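PDB 1VBL: pectate lyase 47 from Bacillus sp. TS-47, which probably cleaves pectate, the polygalacturonate of plant cell walls, by calcium-dependent beta-elimination, as a secreted, thermostable polysaccharide lyase of family 1. Local coordinates for residues I126-V130 and G147-K153; M352-T357 and I368-A372; S244-F248 and A408-A412. One frame throughout, in Å; residues are numbered along the deposited sequence.

Interaction 1 of 3, residues I126-V130 and G147-K153; sequences IMVYV and GGGFLIK
Tyr-129 and Leu-151, Val-128 and Phe-150, and Met-127 and Gly-149 pair in parallel register on neighbouring strands of a parallel beta sheet, one wall of the pectate lyase beta-helix. The backbone ladder begins with Gly-149 N to Ile-126 O and Val-128 N to Gly-149 O; Leu-151 N then reaches Val-128 O at 2.7 Å, almost straight at the hydrogen (177°), though from above the carbonyl plane. Val-130 N to Leu-151 O completes it. Tyr-129 and Leu-151 run side by side, and Leu-151 CD2 lies 3.3 Å from Tyr-129 CE1, obliquely to the ring, while Lys-153 CD lies at the ring edge, near its plane. With a serine here in place of Tyr-129 the ring is gone, which would probably leave Leu-151 CD2 without its packing partner and open a gap towards Lys-153. Strand 149-153 pairs on its other side with strand 192-195, as stacked coils of a beta-helix do, and Met-127 lies near Asp-190, a calcium ligand. The methionine chain, bent at chi2 (-46°) and chi3 (-65°), folds back over Gly-149, putting Met-127 CE 3.7 Å from Leu-151 CD1. Val-128 and Phe-150 lie side by side on the other face, and Val-130 CG2 comes to 3.6 Å from Phe-150 CD1; Val-128 O sits at the phenyl edge. Ile-136 of strand 134-138 touches both Val-130 and Phe-150.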
loop_
_atom_site.group_PDB
_atom_site.type_symbol
_atom_site.label_atom_id
_atom_site.label_comp_id
_atom_site.label_asym_id
_atom_site.label_seq_id
_atom_site.Cartn_x
_atom_site.Cartn_y
_atom_site.Cartn_z
ATOM N N ILE A 126 -4.485 8.295 14.697
ATOM C CA ILE A 126 -4.704 8.318 13.252
ATOM C C ILE A 126 -4.885 6.988 12.524
ATOM O O ILE A 126 -5.375 6.974 11.395
ATOM C CB ILE A 126 -3.587 9.110 12.535
ATOM C CG1 ILE A 126 -2.281 8.312 12.530
ATOM C CG2 ILE A 126 -3.387 10.461 13.236
ATOM C CD1 ILE A 126 -1.160 8.998 11.768
ATOM N N MET A 127 -4.480 5.880 13.138
ATOM C CA MET A 127 -4.663 4.584 12.488
ATOM C C MET A 127 -5.980 4.010 12.992
ATOM O O MET A 127 -6.102 3.610 14.153
ATOM C CB MET A 127 -3.498 3.642 12.801
ATOM C CG MET A 127 -2.167 4.092 12.195
ATOM S SD MET A 127 -2.293 4.612 10.445
ATOM C CE MET A 127 -2.760 3.078 9.683
ATOM N N VAL A 128 -6.968 3.995 12.104
ATOM C CA VAL A 128 -8.313 3.526 12.419
ATOM C C VAL A 128 -8.492 2.027 12.198
ATOM O O VAL A 128 -8.285 1.523 11.092
ATOM C CB VAL A 128 -9.356 4.288 11.558
ATOM C CG1 VAL A 128 -10.763 3.828 11.887
ATOM C CG2 VAL A 128 -9.219 5.788 11.792
ATOM N N TYR A 129 -8.882 1.318 13.255
ATOM C CA TYR A 129 -9.109 -0.122 13.166
ATOM C C TYR A 129 -10.419 -0.419 12.445
ATOM O O TYR A 129 -11.419 0.279 12.641
ATOM C CB TYR A 129 -9.168 -0.743 14.563
ATOM C CG TYR A 129 -7.821 -0.981 15.196
ATOM C CD1 TYR A 129 -7.024 -2.057 14.804
ATOM C CD2 TYR A 129 -7.339 -0.133 16.191
ATOM C CE1 TYR A 129 -5.782 -2.283 15.391
ATOM C CE2 TYR A 129 -6.101 -0.347 16.781
ATOM C CZ TYR A 129 -5.329 -1.422 16.377
ATOM O OH TYR A 129 -4.100 -1.626 16.955
ATOM N N VAL A 130 -10.410 -1.462 11.619
ATOM C CA VAL A 130 -11.602 -1.869 10.881
ATOM C C VAL A 130 -11.950 -3.298 11.284
ATOM O O VAL A 130 -11.105 -4.193 11.219
ATOM C CB VAL A 130 -11.373 -1.821 9.347
ATOM C CG1 VAL A 130 -12.659 -2.212 8.612
ATOM C CG2 VAL A 130 -10.937 -0.425 8.926
ATOM N N GLY A 147 -4.278 12.296 6.545
ATOM C CA GLY A 147 -3.681 12.324 7.870
ATOM C C GLY A 147 -3.687 11.041 8.673
ATOM O O GLY A 147 -3.202 11.018 9.804
ATOM N N GLY A 148 -4.230 9.972 8.101
ATOM C CA GLY A 148 -4.273 8.705 8.805
ATOM C C GLY A 148 -4.470 7.560 7.834
ATOM O O GLY A 148 -4.349 7.741 6.626
ATOM N N GLY A 149 -4.772 6.378 8.360
ATOM C CA GLY A 149 -4.975 5.229 7.501
ATOM C C GLY A 149 -5.834 4.185 8.179
ATOM O O GLY A 149 -6.149 4.305 9.368
ATOM N N PHE A 150 -6.226 3.162 7.427
ATOM C CA PHE A 150 -7.041 2.094 7.985
ATOM C C PHE A 150 -6.169 0.913 8.357
ATOM O O PHE A 150 -5.302 0.498 7.586
ATOM C CB PHE A 150 -8.103 1.633 6.982
ATOM C CG PHE A 150 -9.254 2.580 6.844
ATOM C CD1 PHE A 150 -10.025 2.924 7.953
ATOM C CD2 PHE A 150 -9.571 3.132 5.606
ATOM C CE1 PHE A 150 -11.097 3.807 7.831
ATOM C CE2 PHE A 150 -10.638 4.016 5.472
ATOM C CZ PHE A 150 -11.404 4.355 6.585
ATOM N N LEU A 151 -6.412 0.376 9.547
ATOM C CA LEU A 151 -5.671 -0.770 10.041
ATOM C C LEU A 151 -6.624 -1.960 9.986
ATOM O O LEU A 151 -7.566 -2.059 10.777
ATOM C CB LEU A 151 -5.220 -0.523 11.484
ATOM C CG LEU A 151 -3.845 -1.036 11.916
ATOM C CD1 LEU A 151 -2.760 -0.323 11.120
ATOM C CD2 LEU A 151 -3.646 -0.772 13.409
ATOM N N ILE A 152 -6.390 -2.847 9.026
ATOM C CA ILE A 152 -7.213 -4.037 8.864
ATOM C C ILE A 152 -6.392 -5.146 9.504
ATOM O O ILE A 152 -5.643 -5.855 8.828
ATOM C CB ILE A 152 -7.457 -4.323 7.366
ATOM C CG1 ILE A 152 -8.048 -3.075 6.699
ATOM C CG2 ILE A 152 -8.417 -5.494 7.200
ATOM C CD1 ILE A 152 -8.231 -3.196 5.192
ATOM N N LYS A 153 -6.533 -5.274 10.822
ATOM C CA LYS A 153 -5.765 -6.237 11.596
ATOM C C LYS A 153 -6.554 -7.368 12.248
ATOM O O LYS A 153 -7.492 -7.131 13.009
ATOM C CB LYS A 153 -4.977 -5.490 12.673
ATOM C CG LYS A 153 -4.040 -6.364 13.483
ATOM C CD LYS A 153 -3.193 -5.513 14.409
ATOM C CE LYS A 153 -2.141 -6.338 15.127
ATOM N NZ LYS A 153 -1.201 -5.452 15.870
HETATM O O HOH W 1 -8.547 -4.521 12.564
#

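Interaction 2 of 3, residues M352-T357 and I368-A372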
loop_
_atom_site.group_PDB
_atom_site.type_symbol
_atom_site.label_atom_id
_atom_site.label_comp_id
_atom_site.label_asym_id
_atom_site.label_seq_id
_atom_site.Cartn_x
_atom_site.Cartn_y
_atom_site.Cartn_z
ATOM N N MET A 352 9.282 -17.405 -11.116
ATOM C CA MET A 352 8.165 -16.511 -11.365
ATOM C C MET A 352 7.763 -16.735 -12.805
ATOM O O MET A 352 8.547 -17.245 -13.606
ATOM C CB MET A 352 8.547 -15.038 -11.136
ATOM C CG MET A 352 9.151 -14.300 -12.326
ATOM S SD MET A 352 9.367 -12.507 -12.013
ATOM C CE MET A 352 7.798 -11.853 -12.558
ATOM N N TYR A 353 6.525 -16.403 -13.129
ATOM C CA TYR A 353 6.094 -16.545 -14.499
ATOM C C TYR A 353 5.695 -15.161 -14.956
ATOM O O TYR A 353 5.134 -14.376 -14.189
ATOM C CB TYR A 353 4.913 -17.502 -14.635
ATOM C CG TYR A 353 4.623 -17.798 -16.084
ATOM C CD1 TYR A 353 5.552 -18.484 -16.869
ATOM C CD2 TYR A 353 3.459 -17.342 -16.690
ATOM C CE1 TYR A 353 5.328 -18.701 -18.224
ATOM C CE2 TYR A 353 3.224 -17.552 -18.048
ATOM C CZ TYR A 353 4.163 -18.231 -18.807
ATOM O OH TYR A 353 3.942 -18.431 -20.153
ATOM N N GLU A 354 6.001 -14.860 -16.208
ATOM C CA GLU A 354 5.698 -13.559 -16.767
ATOM C C GLU A 354 5.432 -13.722 -18.251
ATOM O O GLU A 354 6.151 -14.447 -18.942
ATOM C CB GLU A 354 6.886 -12.620 -16.559
ATOM C CG GLU A 354 6.728 -11.275 -17.241
ATOM C CD GLU A 354 7.872 -10.961 -18.181
ATOM O OE1 GLU A 354 8.821 -11.769 -18.265
ATOM O OE2 GLU A 354 7.821 -9.899 -18.838
ATOM N N THR A 355 4.399 -13.050 -18.740
ATOM C CA THR A 355 4.068 -13.126 -20.152
ATOM C C THR A 355 3.236 -11.923 -20.577
ATOM O O THR A 355 2.569 -11.295 -19.755
ATOM C CB THR A 355 3.280 -14.415 -20.469
ATOM O OG1 THR A 355 3.199 -14.586 -21.888
ATOM C CG2 THR A 355 1.869 -14.339 -19.895
ATOM N N GLY A 356 3.299 -11.603 -21.866
ATOM C CA GLY A 356 2.532 -10.500 -22.415
ATOM C C GLY A 356 2.920 -9.102 -21.975
ATOM O O GLY A 356 2.133 -8.169 -22.134
ATOM N N THR A 357 4.124 -8.940 -21.435
ATOM C CA THR A 357 4.568 -7.625 -20.988
ATOM C C THR A 357 4.939 -6.721 -22.159
ATOM O O THR A 357 5.628 -7.141 -23.092
ATOM C CB THR A 357 5.821 -7.709 -20.072
ATOM O OG1 THR A 357 5.533 -8.510 -18.918
ATOM C CG2 THR A 357 6.234 -6.317 -19.614
ATOM N N ILE A 368 8.096 -7.587 -24.402
ATOM C CA ILE A 368 9.422 -7.875 -23.891
ATOM C C ILE A 368 9.371 -8.924 -22.792
ATOM O O ILE A 368 8.375 -9.045 -22.075
ATOM C CB ILE A 368 10.079 -6.588 -23.340
ATOM C CG1 ILE A 368 11.503 -6.878 -22.859
ATOM C CG2 ILE A 368 9.235 -6.020 -22.200
ATOM C CD1 ILE A 368 12.259 -5.626 -22.438
ATOM N N ASP A 369 10.444 -9.699 -22.688
ATOM C CA ASP A 369 10.557 -10.724 -21.659
ATOM C C ASP A 369 11.359 -10.056 -20.542
ATOM O O ASP A 369 12.590 -10.012 -20.596
ATOM C CB ASP A 369 11.327 -11.934 -22.198
ATOM C CG ASP A 369 11.366 -13.088 -21.216
ATOM O OD1 ASP A 369 11.267 -12.839 -19.997
ATOM O OD2 ASP A 369 11.510 -14.247 -21.660
ATOM N N LEU A 370 10.666 -9.520 -19.544
ATOM C CA LEU A 370 11.344 -8.838 -18.449
ATOM C C LEU A 370 12.233 -9.754 -17.618
ATOM O O LEU A 370 13.254 -9.314 -17.094
ATOM C CB LEU A 370 10.330 -8.125 -17.548
ATOM C CG LEU A 370 9.648 -6.897 -18.168
ATOM C CD1 LEU A 370 8.785 -6.210 -17.124
ATOM C CD2 LEU A 370 10.703 -5.925 -18.698
ATOM N N VAL A 371 11.851 -11.020 -17.486
ATOM C CA VAL A 371 12.672 -11.951 -16.720
ATOM C C VAL A 371 14.000 -12.141 -17.447
ATOM O O VAL A 371 15.065 -12.097 -16.833
ATOM C CB VAL A 371 11.987 -13.327 -16.548
ATOM C CG1 VAL A 371 12.961 -14.315 -15.929
ATOM C CG2 VAL A 371 10.757 -13.192 -15.657
ATOM N N ALA A 372 13.932 -12.350 -18.759
ATOM C CA ALA A 372 15.137 -12.530 -19.563
ATOM C C ALA A 372 15.960 -11.246 -19.516
ATOM O O ALA A 372 17.186 -11.281 -19.392
ATOM C CB ALA A 372 14.765 -12.859 -21.008
HETATM O O HOH W 2 6.510 -10.853 -21.204
#
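Glu-354 starts toward Leu-370 and Val-371 with CG opposite the backbone N (chi1 174°), and a bend at chi2 (-124°) then turns its carboxylate to the amino end of helix 370-377. There Glu-354 OE2 accepts from Leu-370 N at 3.0 Å, on the syn side and a little out of the carboxylate plane, while Glu-354 OE1 takes Val-371 N at 3.2 Å from above that plane. Thr-357 OG1 donates to Glu-354 OE2 as well, at 2.7 Å and on the anti lone pair, so the same oxygen is gripped by a backbone N-H and a hydroxyl. Two N-H groups of the first helical turn thus end on a buried acid from a strand, while the N-cap residue Asp-369 takes a third: its OD1 accepts from Ala-372 N at 3.0 Å. The two acids come close: Glu-354 OE1 lies 3.2 Å from Asp-369 OD1, with the carboxylate planes 56° apart; Lys-384 forms salt bridges to both oxygens and probably offsets their repulsion, as the helix N-terminus may also do. Beyond the carboxylate, Thr-357 O accepts from Ile-368 N at 2.8 Å, and a water joins Thr-357 N to Ile-368 O. Apolar contacts flank the polar centre: Thr-357 CG2 packs 3.6 Å from Leu-370 CD1, and Met-352 meets Val-371 tip to tip, Met-352 CG to Val-371 CG2 at 3.9 Å. The contact fastens helix 370-377 to strand 351-361 of the beta-helix; Trp-315 of strand 315-318 lies against Met-352, Glu-354 and Leu-370, Phe-330 of strand 322-332 against Thr-357 and Leu-370, and strand 383-384 brings Lys-384.

Interaction 3 of 3, residues S244-F248 and A408-A412; sequences SYNVF and AKAGA
One hydrogen bond joins Tyr-245 and Gly-411 across this contact, which lays the chain following helix 402-409 against strand 239-251 of the beta-helix. Gly-411 N reaches Tyr-245 O at 2.8 Å, nearly straight at the hydrogen (174°) but 46° out of the carbonyl plane. Ala-410 CA adds a CA-H...O contact to Tyr-245 O at 3.5 Å. The van der Waals contacts fall into two groups. In the first, Val-247 CG2, anti to its carbonyl carbon, presses on Gly-411 CA at 3.5 Å, tighter than usual, and lies 4.1 Å from Ala-410 CB. A CB on Gly-411 would run into this methyl, and the backbone there calls for glycine in its own right. In the second, Lys-409 runs alongside the Tyr-245 ring in the same direction; its chain bends at chi3 (-54°), and Lys-409 CE comes 3.6 Å from Tyr-245 CE1, obliquely to the ring. The tyrosine ring also stacks with His-276 and meets His-204 nearly parallel, in the manner of the aromatic ladders on successive coils of this fold. Ala-410 O is held by Asn-414 ND2. With a single direct hydrogen bond between these two segments, the contact rests largely on shape at Gly-411 and Val-247; Thr-206 OG1 adds a further hold on Ala-412 N, while the aliphatic part of exposed Lys-409 lies along the tyrosine ring.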
loop_
_atom_site.group_PDB
_atom_site.type_symbol
_atom_site.label_atom_id
_atom_site.label_comp_id
_atom_site.label_asym_id
_atom_site.label_seq_id
_atom_site.Cartn_x
_atom_site.Cartn_y
_atom_site.Cartn_z
ATOM N N SER A 244 -7.753 -4.093 -6.955
ATOM C CA SER A 244 -8.129 -3.800 -8.329
ATOM C C SER A 244 -8.585 -2.384 -8.641
ATOM O O SER A 244 -9.196 -1.708 -7.815
ATOM C CB SER A 244 -9.233 -4.765 -8.749
ATOM O OG SER A 244 -10.331 -4.672 -7.858
ATOM N N TYR A 245 -8.288 -1.952 -9.863
ATOM C CA TYR A 245 -8.689 -0.638 -10.337
ATOM C C TYR A 245 -8.373 0.530 -9.408
ATOM O O TYR A 245 -9.179 1.450 -9.265
ATOM C CB TYR A 245 -10.181 -0.659 -10.650
ATOM C CG TYR A 245 -10.512 -1.456 -11.893
ATOM C CD1 TYR A 245 -10.368 -0.890 -13.156
ATOM C CD2 TYR A 245 -10.949 -2.777 -11.807
ATOM C CE1 TYR A 245 -10.656 -1.618 -14.308
ATOM C CE2 TYR A 245 -11.239 -3.519 -12.958
ATOM C CZ TYR A 245 -11.089 -2.928 -14.203
ATOM O OH TYR A 245 -11.370 -3.634 -15.351
ATOM N N ASN A 246 -7.197 0.493 -8.788
ATOM C CA ASN A 246 -6.766 1.567 -7.899
ATOM C C ASN A 246 -5.704 2.392 -8.603
ATOM O O ASN A 246 -5.057 1.928 -9.542
ATOM C CB ASN A 246 -6.141 1.006 -6.616
ATOM C CG ASN A 246 -7.113 0.196 -5.799
ATOM O OD1 ASN A 246 -8.027 0.742 -5.174
ATOM N ND2 ASN A 246 -6.927 -1.120 -5.798
ATOM N N VAL A 247 -5.533 3.625 -8.149
ATOM C CA VAL A 247 -4.499 4.484 -8.691
ATOM C C VAL A 247 -3.486 4.655 -7.562
ATOM O O VAL A 247 -3.866 4.922 -6.425
ATOM C CB VAL A 247 -5.036 5.886 -9.075
ATOM C CG1 VAL A 247 -3.863 6.822 -9.362
ATOM C CG2 VAL A 247 -5.930 5.793 -10.307
ATOM N N PHE A 248 -2.211 4.456 -7.876
ATOM C CA PHE A 248 -1.132 4.637 -6.914
ATOM C C PHE A 248 -0.210 5.636 -7.594
ATOM O O PHE A 248 0.404 5.329 -8.613
ATOM C CB PHE A 248 -0.376 3.329 -6.661
ATOM C CG PHE A 248 -1.224 2.241 -6.080
ATOM C CD1 PHE A 248 -1.861 1.321 -6.908
ATOM C CD2 PHE A 248 -1.397 2.139 -4.702
ATOM C CE1 PHE A 248 -2.664 0.310 -6.370
ATOM C CE2 PHE A 248 -2.195 1.135 -4.155
ATOM C CZ PHE A 248 -2.830 0.220 -4.989
ATOM N N ALA A 408 -8.849 5.113 -17.909
ATOM C CA ALA A 408 -10.252 5.507 -17.880
ATOM C C ALA A 408 -11.057 5.033 -16.674
ATOM O O ALA A 408 -11.928 5.761 -16.195
ATOM C CB ALA A 408 -10.940 5.042 -19.164
ATOM N N LYS A 409 -10.767 3.836 -16.173
ATOM C CA LYS A 409 -11.543 3.281 -15.066
ATOM C C LYS A 409 -10.903 3.143 -13.688
ATOM O O LYS A 409 -11.612 2.968 -12.697
ATOM C CB LYS A 409 -12.100 1.915 -15.473
ATOM C CG LYS A 409 -12.803 1.906 -16.825
ATOM C CD LYS A 409 -13.792 0.752 -16.932
ATOM C CE LYS A 409 -13.143 -0.595 -16.640
ATOM N NZ LYS A 409 -14.132 -1.713 -16.711
ATOM N N ALA A 410 -9.581 3.210 -13.603
ATOM C CA ALA A 410 -8.931 3.065 -12.307
ATOM C C ALA A 410 -9.054 4.313 -11.439
ATOM O O ALA A 410 -9.130 5.435 -11.945
ATOM C CB ALA A 410 -7.455 2.715 -12.497
ATOM N N GLY A 411 -9.096 4.107 -10.126
ATOM C CA GLY A 411 -9.153 5.228 -9.206
ATOM C C GLY A 411 -10.491 5.632 -8.626
ATOM O O GLY A 411 -11.559 5.254 -9.118
ATOM N N ALA A 412 -10.417 6.418 -7.558
ATOM C CA ALA A 412 -11.609 6.915 -6.889
ATOM C C ALA A 412 -12.366 7.834 -7.844
ATOM O O ALA A 412 -11.760 8.558 -8.646
ATOM C CB ALA A 412 -11.220 7.669 -5.619
#

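How the interactions relate
All three contacts involve the beta-helix, but in different ways. Interaction 1 is buried and joins two strands of one parallel sheet near the calcium site, by a regular backbone ladder with side chains packed on both faces. Interaction 2, also buried, lies on the opposite side of the chain's centre, about 36 Å away between centres; there a strand carboxylate holds the start of a helix, so a buried acid accepting backbone N-H groups dominates. Interaction 3 is partly buried and attaches the C-terminal segment, with one backbone bond and tight packing at a glycine. Interactions 2 and 3 both rest on strands of the beta-helix, and along the chain interaction 2 is nested within the loop closed by interaction 3.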